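Local coordinates for protein intracellular growth locus, subunit C (Francisella tularensis subsp. tularensis, PDB 2QWU) that is of uncertain molecular role but is encoded by the Francisella pathogenicity island, is associated with cell invasion, and probably works in its type VI-like secretion system, at residues K102-V107 with I158-T163; P162-G167 with G172-I177. The protein carries 2 engineered substitutions. All blocks are in the same frame, centred on the assembly; numbering follows the deposited sequence.

Contact 1 of 2, residues K102-V107 with I158-T163; sequences KIEEKV and ISIEPT
Ile160 has its CG1 anti to the carbonyl carbon, beside the backbone N (chi1 -57°), and a fully extended chi2 of 180° then carries CD1 off the strand to the helix. Glu104 likewise holds CG anti to its own carbonyl carbon and has an extended chain beyond it, which brings its methylene carbons alongside Ile160. The two side chains lie alongside each other, running in opposite senses, with Glu104 CG 3.7 Å from Ile160 CD1. The same methyl carbon meets Ile103 CG2 at 3.9 Å, from a side chain lying nearly perpendicular to that of Ile160, so one methyl group of the strand touches two successive helix residues. Further along, Val107 CG2 and Ile158 CD1 make a looser apolar contact at 4.3 Å.

No direct hydrogen bond joins the two segments. A water bridges them instead: it donates to Glu104 OE2 at 2.6 Å and accepts from Ile160 N at 2.7 Å. Glu104 thus contributes aliphatic carbons to the packing while its carboxylate supplies the polar link that engages a strand N-H. Arg100 forms a further ion pair with Glu104, long and weak.

The segment axes approach to 9.5 Å and run almost exactly antiparallel, at 176°. Strand 157-162 is hydrogen-bonded through its backbone to strand 173-184 and presents Ile158 and Ile160 to helix 97-114. Arg100, earlier on that helix, also touches Ile160, and Val107 packs in addition on Phe156 and Ala44 in loops, so the helix lies along the strand as a layer against the antiparallel sheet.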
ATOM      1  N   LYS A 102       9.704 -14.933  10.272  1.00 24.21           N
ATOM      2  CA  LYS A 102      10.990 -14.492   9.771  1.00 25.13           C
ATOM      3  C   LYS A 102      11.003 -13.026   9.344  1.00 23.81           C
ATOM      4  O   LYS A 102      12.006 -12.315   9.507  1.00 23.68           O
ATOM      5  CB  LYS A 102      11.466 -15.436   8.649  1.00 26.06           C
ATOM      6  CG  LYS A 102      11.577 -16.900   9.196  1.00 29.59           C
ATOM      7  CD  LYS A 102      12.552 -17.000  10.406  1.00 30.53           C
ATOM      8  CE  LYS A 102      11.859 -17.641  11.611  1.00 31.45           C
ATOM      9  NZ  LYS A 102      12.817 -17.906  12.731  1.00 27.96           N
ATOM     10  N   ILE A 103       9.887 -12.533   8.823  1.00 22.91           N
ATOM     11  CA  ILE A 103       9.866 -11.128   8.467  1.00 23.32           C
ATOM     12  C   ILE A 103       9.874 -10.305   9.766  1.00 22.44           C
ATOM     13  O   ILE A 103      10.560  -9.296   9.898  1.00 21.11           O
ATOM     14  CB  ILE A 103       8.596 -10.773   7.643  1.00 23.63           C
ATOM     15  CG1 ILE A 103       8.681 -11.479   6.298  1.00 27.29           C
ATOM     16  CG2 ILE A 103       8.482  -9.282   7.493  1.00 24.69           C
ATOM     17  CD1 ILE A 103       7.440 -11.270   5.429  1.00 29.50           C
ATOM     18  N   GLU A 104       9.116 -10.751  10.752  1.00 22.22           N
ATOM     19  CA  GLU A 104       9.043  -9.992  11.986  1.00 24.04           C
ATOM     20  C   GLU A 104      10.413  -9.881  12.638  1.00 23.00           C
ATOM     21  O   GLU A 104      10.813  -8.807  13.148  1.00 19.63           O
ATOM     22  CB  GLU A 104       8.066 -10.654  12.968  1.00 26.31           C
ATOM     23  CG  GLU A 104       6.606 -10.618  12.591  1.00 33.21           C
ATOM     24  CD  GLU A 104       5.731 -11.473  13.545  1.00 37.48           C
ATOM     25  OE1 GLU A 104       6.244 -12.451  14.180  1.00 41.28           O
ATOM     26  OE2 GLU A 104       4.519 -11.197  13.648  1.00 41.21           O
ATOM     27  N   GLU A 105      11.124 -11.003  12.639  1.00 22.37           N
ATOM     28  CA  GLU A 105      12.474 -11.033  13.238  1.00 20.09           C
ATOM     29  C   GLU A 105      13.474 -10.181  12.499  1.00 19.72           C
ATOM     30  O   GLU A 105      14.344  -9.570  13.101  1.00 18.94           O
ATOM     31  CB  GLU A 105      13.002 -12.487  13.307  1.00 21.52           C
ATOM     32  CG  GLU A 105      12.307 -13.317  14.381  1.00 20.30           C
ATOM     33  CD  GLU A 105      12.734 -14.776  14.359  1.00 24.54           C
ATOM     34  OE1 GLU A 105      13.671 -15.105  13.578  1.00 22.75           O
ATOM     35  OE2 GLU A 105      12.126 -15.591  15.088  1.00 22.31           O
ATOM     36  N   LYS A 106      13.389 -10.179  11.177  1.00 19.87           N
ATOM     37  CA  LYS A 106      14.302  -9.383  10.374  1.00 20.32           C
ATOM     38  C   LYS A 106      14.040  -7.897  10.597  1.00 20.93           C
ATOM     39  O   LYS A 106      14.966  -7.108  10.745  1.00 19.18           O
ATOM     40  CB  LYS A 106      14.130  -9.741   8.893  1.00 23.18           C
ATOM     41  CG  LYS A 106      15.116  -9.021   7.985  1.00 27.20           C
ATOM     42  CD  LYS A 106      16.566  -9.504   8.252  1.00 28.95           C
ATOM     43  CE  LYS A 106      17.583  -8.792   7.349  1.00 29.24           C
ATOM     44  NZ  LYS A 106      17.324  -9.172   5.909  1.00 30.48           N
ATOM     45  N   VAL A 107      12.765  -7.514  10.651  1.00 20.26           N
ATOM     46  CA  VAL A 107      12.443  -6.120  10.877  1.00 20.23           C
ATOM     47  C   VAL A 107      12.966  -5.633  12.228  1.00 21.99           C
ATOM     48  O   VAL A 107      13.646  -4.612  12.301  1.00 20.51           O
ATOM     49  CB  VAL A 107      10.892  -5.883  10.751  1.00 20.97           C
ATOM     50  CG1 VAL A 107      10.550  -4.497  11.262  1.00 21.21           C
ATOM     51  CG2 VAL A 107      10.460  -6.078   9.292  1.00 20.55           C
ATOM     52  N   ILE A 158       4.840  -2.456  14.251  1.00 23.14           N
ATOM     53  CA  ILE A 158       4.470  -3.348  13.176  1.00 23.60           C
ATOM     54  C   ILE A 158       3.753  -4.540  13.725  1.00 25.31           C
ATOM     55  O   ILE A 158       4.052  -5.026  14.828  1.00 26.39           O
ATOM     56  CB  ILE A 158       5.705  -3.831  12.312  1.00 23.63           C
ATOM     57  CG1 ILE A 158       5.221  -4.692  11.113  1.00 23.77           C
ATOM     58  CG2 ILE A 158       6.637  -4.711  13.159  1.00 25.50           C
ATOM     59  CD1 ILE A 158       6.352  -5.036  10.069  1.00 25.91           C
ATOM     60  N   SER A 159       2.726  -4.982  13.026  1.00 23.23           N
ATOM     61  CA  SER A 159       2.073  -6.204  13.467  1.00 23.08           C
ATOM     62  C   SER A 159       1.759  -6.992  12.211  1.00 22.70           C
ATOM     63  O   SER A 159       1.502  -6.388  11.161  1.00 21.21           O
ATOM     64  CB  SER A 159       0.795  -5.928  14.217  1.00 25.23           C
ATOM     65  OG  SER A 159      -0.155  -5.277  13.389  1.00 27.29           O
ATOM     66  N   ILE A 160       1.847  -8.322  12.290  1.00 22.99           N
ATOM     67  CA  ILE A 160       1.534  -9.159  11.119  1.00 25.22           C
ATOM     68  C   ILE A 160       0.579 -10.191  11.648  1.00 26.64           C
ATOM     69  O   ILE A 160       0.901 -10.978  12.546  1.00 29.67           O
ATOM     70  CB  ILE A 160       2.765  -9.858  10.493  1.00 25.17           C
ATOM     71  CG1 ILE A 160       3.814  -8.820  10.099  1.00 25.56           C
ATOM     72  CG2 ILE A 160       2.318 -10.670   9.240  1.00 24.85           C
ATOM     73  CD1 ILE A 160       5.083  -9.381   9.469  1.00 27.63           C
ATOM     74  N   GLU A 161      -0.625 -10.165  11.126  1.00 27.19           N
ATOM     75  CA  GLU A 161      -1.660 -11.070  11.625  1.00 28.42           C
ATOM     76  C   GLU A 161      -2.233 -11.957  10.569  1.00 25.67           C
ATOM     77  O   GLU A 161      -2.573 -11.476   9.473  1.00 23.82           O
ATOM     78  CB  GLU A 161      -2.787 -10.252  12.202  1.00 33.14           C
ATOM     79  CG  GLU A 161      -2.360  -9.388  13.358  1.00 41.85           C
ATOM     80  CD  GLU A 161      -3.534  -8.650  13.979  1.00 46.48           C
ATOM     81  OE1 GLU A 161      -4.634  -8.649  13.363  1.00 50.84           O
ATOM     82  OE2 GLU A 161      -3.353  -8.066  15.075  1.00 49.99           O
ATOM     83  N   PRO A 162      -2.368 -13.264  10.867  1.00 24.01           N
ATOM     84  CA  PRO A 162      -2.937 -14.166   9.872  1.00 23.43           C
ATOM     85  C   PRO A 162      -4.457 -13.990   9.857  1.00 23.28           C
ATOM     86  O   PRO A 162      -5.061 -13.571  10.852  1.00 23.72           O
ATOM     87  CB  PRO A 162      -2.495 -15.555  10.372  1.00 23.77           C
ATOM     88  CG  PRO A 162      -2.390 -15.369  11.861  1.00 25.89           C
ATOM     89  CD  PRO A 162      -1.723 -14.017  11.960  1.00 24.29           C
ATOM     90  N   THR A 163      -5.066 -14.243   8.714  1.00 23.36           N
ATOM     91  CA  THR A 163      -6.523 -14.171   8.589  1.00 23.69           C
ATOM     92  C   THR A 163      -6.996 -15.393   7.787  1.00 24.24           C
ATOM     93  O   THR A 163      -6.186 -16.113   7.190  1.00 22.01           O
ATOM     94  CB  THR A 163      -7.010 -12.909   7.804  1.00 24.46           C
ATOM     95  OG1 THR A 163      -6.889 -13.154   6.393  1.00 22.11           O
ATOM     96  CG2 THR A 163      -6.238 -11.676   8.228  1.00 24.04           C
TER
HETATM   97  O   HOH W   1       3.041  -9.206  14.508  1.00 44.39           O

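Contact 2 of 2, residues P162-G167 with G172-I177; sequences PTELMG and GMRYHI
Thr163 grips Tyr175 O with two donors: its backbone N at 3.0 Å and its hydroxyl OG1 at 2.8 Å, the hydroxyl lying farther from the carbonyl plane than the amide. Its CG2 packs on Ile177. Beside it, Pro162 lies over one face of the His176 imidazole, its CA 3.8 Å from the ring centroid, a CH-pi contact. Arg174 NE reaches Glu164 OE2 at 3.2 Å in a salt bridge, with an N-H...O angle of 152°; OE2 accepts through its syn lone pair and lies in the guanidinium plane, while the carboxylate plane is turned 69° from it. Tyr175 CG stands anti to the backbone N (chi1 -175°), which turns the ring toward Leu165 and Met166. Leu165 CD1 comes in at the ring edge. Met166, a selenomethionine, approaches obliquely in a Met-aromatic contact, with Met166 SE 3.6 Å from Tyr175 CD1.

Several second-shell bonds support these groups. Thr163 OG1 also accepts from Leu165 N at 3.1 Å, which helps hold the hydroxyl. Within the strand, His176 ND1 donates to Arg174 O at 2.9 Å, helping to orient the imidazole that Pro162 covers. A water binds Thr163 O, Gly167 O, Met166 N and Tyr175 N, thereby joining the loop to the strand. Outside the segments, Tyr175 OH bonds Pro24 O and Ser72 OG, and Leu165 rests on Pro24 and Thr25.

Pro162 and His176 form an antiparallel non-hydrogen-bonded pair. After it come an ST turn at Thr163 and a type I turn from Glu164 to Gly167, as the beginning of a long-looped beta hairpin between strands 157-162 and 173-184.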
ATOM      1  N   PRO A 162      -2.368 -13.264  10.867  1.00 24.01           N
ATOM      2  CA  PRO A 162      -2.937 -14.166   9.872  1.00 23.43           C
ATOM      3  C   PRO A 162      -4.457 -13.990   9.857  1.00 23.28           C
ATOM      4  O   PRO A 162      -5.061 -13.571  10.852  1.00 23.72           O
ATOM      5  CB  PRO A 162      -2.495 -15.555  10.372  1.00 23.77           C
ATOM      6  CG  PRO A 162      -2.390 -15.369  11.861  1.00 25.89           C
ATOM      7  CD  PRO A 162      -1.723 -14.017  11.960  1.00 24.29           C
ATOM      8  N   THR A 163      -5.066 -14.243   8.714  1.00 23.36           N
ATOM      9  CA  THR A 163      -6.523 -14.171   8.589  1.00 23.69           C
ATOM     10  C   THR A 163      -6.996 -15.393   7.787  1.00 24.24           C
ATOM     11  O   THR A 163      -6.186 -16.113   7.190  1.00 22.01           O
ATOM     12  CB  THR A 163      -7.010 -12.909   7.804  1.00 24.46           C
ATOM     13  OG1 THR A 163      -6.889 -13.154   6.393  1.00 22.11           O
ATOM     14  CG2 THR A 163      -6.238 -11.676   8.228  1.00 24.04           C
ATOM     15  N   GLU A 164      -8.300 -15.634   7.792  1.00 23.75           N
ATOM     16  CA  GLU A 164      -8.876 -16.712   7.011  1.00 26.72           C
ATOM     17  C   GLU A 164      -9.577 -16.112   5.794  1.00 25.94           C
ATOM     18  O   GLU A 164     -10.360 -16.792   5.145  1.00 28.29           O
ATOM     19  CB  GLU A 164      -9.915 -17.504   7.853  1.00 27.11           C
ATOM     20  CG  GLU A 164      -9.295 -18.266   9.025  1.00 32.02           C
ATOM     21  CD  GLU A 164      -8.149 -19.162   8.595  1.00 35.25           C
ATOM     22  OE1 GLU A 164      -8.291 -19.894   7.580  1.00 38.99           O
ATOM     23  OE2 GLU A 164      -7.098 -19.144   9.256  1.00 36.20           O
ATOM     24  N   LEU A 165      -9.305 -14.842   5.481  1.00 25.42           N
ATOM     25  CA  LEU A 165      -9.977 -14.202   4.359  1.00 25.73           C
ATOM     26  C   LEU A 165      -9.837 -14.854   2.986  1.00 25.99           C
ATOM     27  O   LEU A 165     -10.728 -14.709   2.142  1.00 28.12           O
ATOM     28  CB  LEU A 165      -9.538 -12.749   4.254  1.00 25.82           C
ATOM     29  CG  LEU A 165     -10.013 -11.858   5.382  1.00 27.90           C
ATOM     30  CD1 LEU A 165      -9.322 -10.524   5.295  1.00 29.62           C
ATOM     31  CD2 LEU A 165     -11.533 -11.675   5.267  1.00 34.25           C
HETATM   32  N   MSE A 166      -8.703 -15.492   2.735  1.00 23.62           N
HETATM   33  CA  MSE A 166      -8.477 -16.187   1.465  1.00 24.81           C
HETATM   34  C   MSE A 166      -8.296 -17.680   1.783  1.00 25.05           C
HETATM   35  O   MSE A 166      -7.668 -18.435   1.044  1.00 25.37           O
HETATM   36  CB  MSE A 166      -7.233 -15.635   0.764  1.00 24.88           C
HETATM   37  CG  MSE A 166      -7.377 -14.208   0.233  1.00 25.88           C
HETATM   38 SE   MSE A 166      -5.902 -13.607  -0.792  1.00 21.86          SE
HETATM   39  CE  MSE A 166      -4.951 -14.776  -0.725  1.00 31.43           C
ATOM     40  N   GLY A 167      -8.850 -18.110   2.897  1.00 24.12           N
ATOM     41  CA  GLY A 167      -8.652 -19.503   3.278  1.00 25.16           C
ATOM     42  C   GLY A 167      -7.182 -19.888   3.410  1.00 25.53           C
ATOM     43  O   GLY A 167      -6.290 -19.055   3.668  1.00 25.85           O
ATOM     44  N   GLY A 172      -0.239 -24.003   1.933  1.00 23.32           N
ATOM     45  CA  GLY A 172      -0.149 -23.551   3.311  1.00 22.38           C
ATOM     46  C   GLY A 172      -0.056 -22.068   3.553  1.00 23.15           C
ATOM     47  O   GLY A 172       0.308 -21.663   4.644  1.00 22.05           O
HETATM   48  N   MSE A 173      -0.421 -21.253   2.575  1.00 21.25           N
HETATM   49  CA  MSE A 173      -0.296 -19.804   2.799  1.00 19.91           C
HETATM   50  C   MSE A 173      -1.627 -19.182   3.182  1.00 19.41           C
HETATM   51  O   MSE A 173      -2.676 -19.605   2.697  1.00 20.48           O
HETATM   52  CB  MSE A 173       0.242 -19.108   1.530  1.00 20.46           C
HETATM   53  CG  MSE A 173       1.638 -19.597   1.141  1.00 23.98           C
HETATM   54 SE   MSE A 173       2.344 -18.718  -0.282  1.00 20.20          SE
HETATM   55  CE  MSE A 173       1.136 -19.009  -1.494  1.00 28.22           C
ATOM     56  N   ARG A 174      -1.576 -18.159   4.036  1.00 17.17           N
ATOM     57  CA  ARG A 174      -2.781 -17.450   4.420  1.00 18.01           C
ATOM     58  C   ARG A 174      -2.628 -15.963   4.100  1.00 17.12           C
ATOM     59  O   ARG A 174      -1.512 -15.456   4.003  1.00 17.03           O
ATOM     60  CB  ARG A 174      -3.035 -17.584   5.909  1.00 19.29           C
ATOM     61  CG  ARG A 174      -3.667 -18.951   6.297  1.00 22.63           C
ATOM     62  CD  ARG A 174      -3.675 -19.086   7.824  1.00 25.30           C
ATOM     63  NE  ARG A 174      -4.303 -20.338   8.214  1.00 31.97           N
ATOM     64  CZ  ARG A 174      -3.712 -21.531   8.162  1.00 34.40           C
ATOM     65  NH1 ARG A 174      -2.449 -21.656   7.750  1.00 35.47           N
ATOM     66  NH2 ARG A 174      -4.408 -22.624   8.500  1.00 37.52           N
ATOM     67  N   TYR A 175      -3.758 -15.297   3.958  1.00 17.58           N
ATOM     68  CA  TYR A 175      -3.698 -13.864   3.675  1.00 17.27           C
ATOM     69  C   TYR A 175      -3.387 -13.257   5.036  1.00 19.26           C
ATOM     70  O   TYR A 175      -4.167 -13.457   6.001  1.00 20.88           O
ATOM     71  CB  TYR A 175      -5.038 -13.416   3.140  1.00 16.32           C
ATOM     72  CG  TYR A 175      -5.067 -11.965   2.685  1.00 19.13           C
ATOM     73  CD1 TYR A 175      -4.249 -11.529   1.650  1.00 18.05           C
ATOM     74  CD2 TYR A 175      -6.000 -11.077   3.222  1.00 19.18           C
ATOM     75  CE1 TYR A 175      -4.370 -10.201   1.134  1.00 20.90           C
ATOM     76  CE2 TYR A 175      -6.142  -9.791   2.729  1.00 21.41           C
ATOM     77  CZ  TYR A 175      -5.327  -9.357   1.686  1.00 21.11           C
ATOM     78  OH  TYR A 175      -5.468  -8.083   1.144  1.00 21.39           O
ATOM     79  N   HIS A 176      -2.275 -12.517   5.132  1.00 16.79           N
ATOM     80  CA  HIS A 176      -1.854 -11.888   6.403  1.00 17.84           C
ATOM     81  C   HIS A 176      -1.951 -10.377   6.258  1.00 19.87           C
ATOM     82  O   HIS A 176      -1.676  -9.827   5.196  1.00 17.86           O
ATOM     83  CB  HIS A 176      -0.386 -12.204   6.771  1.00 16.50           C
ATOM     84  CG  HIS A 176      -0.145 -13.604   7.319  1.00 18.59           C
ATOM     85  ND1 HIS A 176      -0.321 -14.754   6.577  1.00 19.47           N
ATOM     86  CD2 HIS A 176       0.336 -13.989   8.526  1.00 19.96           C
ATOM     87  CE1 HIS A 176       0.048 -15.808   7.308  1.00 20.80           C
ATOM     88  NE2 HIS A 176       0.446 -15.370   8.488  1.00 19.78           N
ATOM     89  N   ILE A 177      -2.294  -9.697   7.344  1.00 17.58           N
ATOM     90  CA  ILE A 177      -2.390  -8.260   7.271  1.00 19.30           C
ATOM     91  C   ILE A 177      -1.210  -7.650   8.021  1.00 19.21           C
ATOM     92  O   ILE A 177      -1.015  -7.931   9.199  1.00 20.43           O
ATOM     93  CB  ILE A 177      -3.741  -7.816   7.856  1.00 20.35           C
ATOM     94  CG1 ILE A 177      -4.835  -8.443   6.981  1.00 22.69           C
ATOM     95  CG2 ILE A 177      -3.788  -6.311   7.957  1.00 20.91           C
ATOM     96  CD1 ILE A 177      -6.254  -7.871   7.132  1.00 28.68           C
TER
HETATM   97  O   HOH W   2      -6.307 -16.383   4.378  1.00 18.26           O
HETATM   98  O   HOH W   3      -4.863 -18.319   1.009  1.00 29.97           O

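In the fold
Pro162 and Thr163 belong to both contacts, whose centres lie about 13 Å apart on the same side of the chain's centre. Contact 1 sets helix 97-114 against strand 157-162; contact 2 takes up the far part of that strand and the loop that follows, which turns back into strand 173-184, its sheet neighbour. Two links tie them directly: Glu161 O lies 2.8 Å from Ile177 N, probably a hydrogen bond, and Ile160 CG2 packs 3.9 Å from His176 CD2. Arg100 of the helix touches Ile160, Pro162 and His176, spanning both sites. No ligand or active site is identified here; together the contacts join a helix, an edge of the sheet and a surface loop.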